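Side-chain contact in AgaA (Rhizobium radiobacter, PDB 6HLX), which binds the opine agropinic acid as the periplasmic solute-binding protein of an ABC transporter that imports it into the bacterium: residues A[387-392]-A[431-436]. Residues are numbered along the deposited sequence; the frame is centred on the assembly and turned at random.
Sequences DWLSNY and KIYDAF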
# COMPACT_ATOMS: atom_id res chain seq x y z
N ASP A 387 -13.74 -4.64 1.63
CA ASP A 387 -13.68 -4.18 0.24
C ASP A 387 -12.25 -3.89 -0.25
O ASP A 387 -12.06 -3.53 -1.42
CB ASP A 387 -14.62 -2.99 -0.04
CG ASP A 387 -14.78 -2.72 -1.53
OD1 ASP A 387 -15.11 -3.67 -2.27
OD2 ASP A 387 -14.51 -1.58 -1.95
N TRP A 388 -11.22 -4.09 0.61
CA TRP A 388 -9.83 -3.99 0.13
C TRP A 388 -9.67 -4.96 -1.06
O TRP A 388 -8.87 -4.73 -1.96
CB TRP A 388 -8.82 -4.37 1.24
CG TRP A 388 -8.79 -5.83 1.64
CD1 TRP A 388 -9.46 -6.41 2.68
CD2 TRP A 388 -7.92 -6.85 1.10
NE1 TRP A 388 -9.11 -7.74 2.79
CE2 TRP A 388 -8.15 -8.03 1.85
CE3 TRP A 388 -6.97 -6.89 0.05
CZ2 TRP A 388 -7.43 -9.23 1.61
CZ3 TRP A 388 -6.28 -8.07 -0.20
CH2 TRP A 388 -6.54 -9.23 0.55
N LEU A 389 -10.48 -6.04 -1.07
CA LEU A 389 -10.46 -7.04 -2.14
C LEU A 389 -10.74 -6.47 -3.53
O LEU A 389 -10.22 -6.99 -4.52
CB LEU A 389 -11.44 -8.18 -1.81
CG LEU A 389 -11.05 -9.02 -0.58
CD1 LEU A 389 -12.26 -9.83 -0.04
CD2 LEU A 389 -9.85 -9.95 -0.92
N SER A 390 -11.61 -5.42 -3.63
CA SER A 390 -11.95 -4.87 -4.96
C SER A 390 -10.72 -4.34 -5.66
O SER A 390 -10.57 -4.50 -6.87
CB SER A 390 -12.98 -3.75 -4.85
OG SER A 390 -14.28 -4.29 -4.74
N ASN A 391 -9.82 -3.71 -4.89
CA ASN A 391 -8.60 -3.14 -5.43
C ASN A 391 -7.72 -4.22 -6.11
O ASN A 391 -7.07 -3.95 -7.12
CB ASN A 391 -7.85 -2.40 -4.33
CG ASN A 391 -6.55 -1.78 -4.76
OD1 ASN A 391 -6.44 -1.09 -5.80
ND2 ASN A 391 -5.53 -2.04 -3.97
N TYR A 392 -7.77 -5.47 -5.58
CA TYR A 392 -7.04 -6.62 -6.11
C TYR A 392 -7.78 -7.38 -7.21
O TYR A 392 -7.13 -7.87 -8.13
CB TYR A 392 -6.74 -7.61 -4.94
CG TYR A 392 -5.58 -7.15 -4.10
CD1 TYR A 392 -5.73 -6.11 -3.17
CD2 TYR A 392 -4.33 -7.73 -4.23
CE1 TYR A 392 -4.64 -5.62 -2.45
CE2 TYR A 392 -3.24 -7.26 -3.49
CZ TYR A 392 -3.40 -6.22 -2.60
OH TYR A 392 -2.30 -5.72 -1.94
N LYS A 431 -21.61 -13.69 4.09
CA LYS A 431 -22.04 -14.73 3.15
C LYS A 431 -21.53 -14.39 1.74
O LYS A 431 -21.18 -15.29 0.96
CB LYS A 431 -23.58 -14.80 3.08
CG LYS A 431 -24.28 -15.16 4.39
CD LYS A 431 -25.79 -15.23 4.14
CE LYS A 431 -26.60 -15.42 5.39
NZ LYS A 431 -28.06 -15.46 5.08
N ILE A 432 -21.54 -13.10 1.40
CA ILE A 432 -21.09 -12.60 0.10
C ILE A 432 -19.58 -12.82 -0.05
O ILE A 432 -19.14 -13.36 -1.07
CB ILE A 432 -21.48 -11.10 -0.07
CG1 ILE A 432 -23.02 -10.93 -0.05
CG2 ILE A 432 -20.87 -10.54 -1.35
CD1 ILE A 432 -23.45 -9.51 0.33
N TYR A 433 -18.79 -12.40 0.94
CA TYR A 433 -17.33 -12.57 0.85
C TYR A 433 -16.93 -14.06 0.88
O TYR A 433 -15.95 -14.43 0.22
CB TYR A 433 -16.59 -11.72 1.89
CG TYR A 433 -16.74 -10.25 1.58
CD1 TYR A 433 -16.09 -9.67 0.48
CD2 TYR A 433 -17.60 -9.45 2.33
CE1 TYR A 433 -16.26 -8.32 0.17
CE2 TYR A 433 -17.77 -8.10 2.03
CZ TYR A 433 -17.11 -7.54 0.94
OH TYR A 433 -17.33 -6.24 0.59
N ASP A 434 -17.70 -14.90 1.60
CA ASP A 434 -17.42 -16.34 1.62
C ASP A 434 -17.61 -16.94 0.21
O ASP A 434 -16.80 -17.77 -0.22
CB ASP A 434 -18.33 -17.07 2.62
CG ASP A 434 -17.98 -16.84 4.08
OD1 ASP A 434 -16.81 -16.46 4.38
OD2 ASP A 434 -18.87 -17.02 4.94
N ALA A 435 -18.68 -16.51 -0.51
CA ALA A 435 -18.91 -16.98 -1.89
C ALA A 435 -17.82 -16.41 -2.82
O ALA A 435 -17.34 -17.11 -3.72
CB ALA A 435 -20.30 -16.57 -2.37
N PHE A 436 -17.39 -15.16 -2.57
CA PHE A 436 -16.33 -14.52 -3.37
C PHE A 436 -15.04 -15.36 -3.24
O PHE A 436 -14.38 -15.62 -4.24
CB PHE A 436 -16.06 -13.07 -2.88
CG PHE A 436 -14.66 -12.60 -3.25
CD1 PHE A 436 -14.38 -12.14 -4.53
CD2 PHE A 436 -13.62 -12.72 -2.34
CE1 PHE A 436 -13.07 -11.80 -4.89
CE2 PHE A 436 -12.31 -12.39 -2.71
CZ PHE A 436 -12.05 -11.91 -3.98
O HOH W 1 -16.74 -5.80 -1.95
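Leu389 reaches from helix 388-393 to two aromatic rings of helix 426-443. Its CD1 touches both: Phe436 CE2 at 3.7 Å and Tyr433 CD1 at 3.9 Å. The second methyl helps, Leu389 CD2 lying 3.9 Å from Phe436 CE2, while on its other side CD2 packs over a face of the Trp388 indole, 3.5 Å above the ring plane. A branched leucine suits this place because its two methyls serve different neighbours.

The rings sit only three residues apart on one helix, yet their first torsions differ. Tyr433 has CG anti to its carbonyl carbon (chi1 -67°), whereas Phe436 swings CG anti to the backbone N (chi1 156°); both rings converge on the same leucine, each meeting CD1 obliquely. Leu417 and Ile413 of helix 411-422 also pack against Phe436, and Tyr393 meets it edge-to-face.

Tyrosine suits position 433 because its ring packs on Leu389 while its hydroxyl reaches polar partners. A water accepts a hydrogen bond from Tyr433 OH (2.6 Å) and donates one to Asp387 OD1 (2.7 Å). Asp387 OD1 also accepts a hydrogen bond from Ser390 OG, 2.7 Å away on its syn side and 26° out of the carboxylate plane, and forms a salt bridge with Arg421; Arg429 hydrogen-bonds the tyrosine hydroxyl.

This structural packing ties helix 388-393 to helix 426-443 in a family 5 solute-binding protein, away from the zinc sites and the agropinic acid pocket. With no direct hydrogen bond, the two segments are joined by hydrocarbon packing and one bridging water, while Arg421 probably stabilises the negative charge of Asp387.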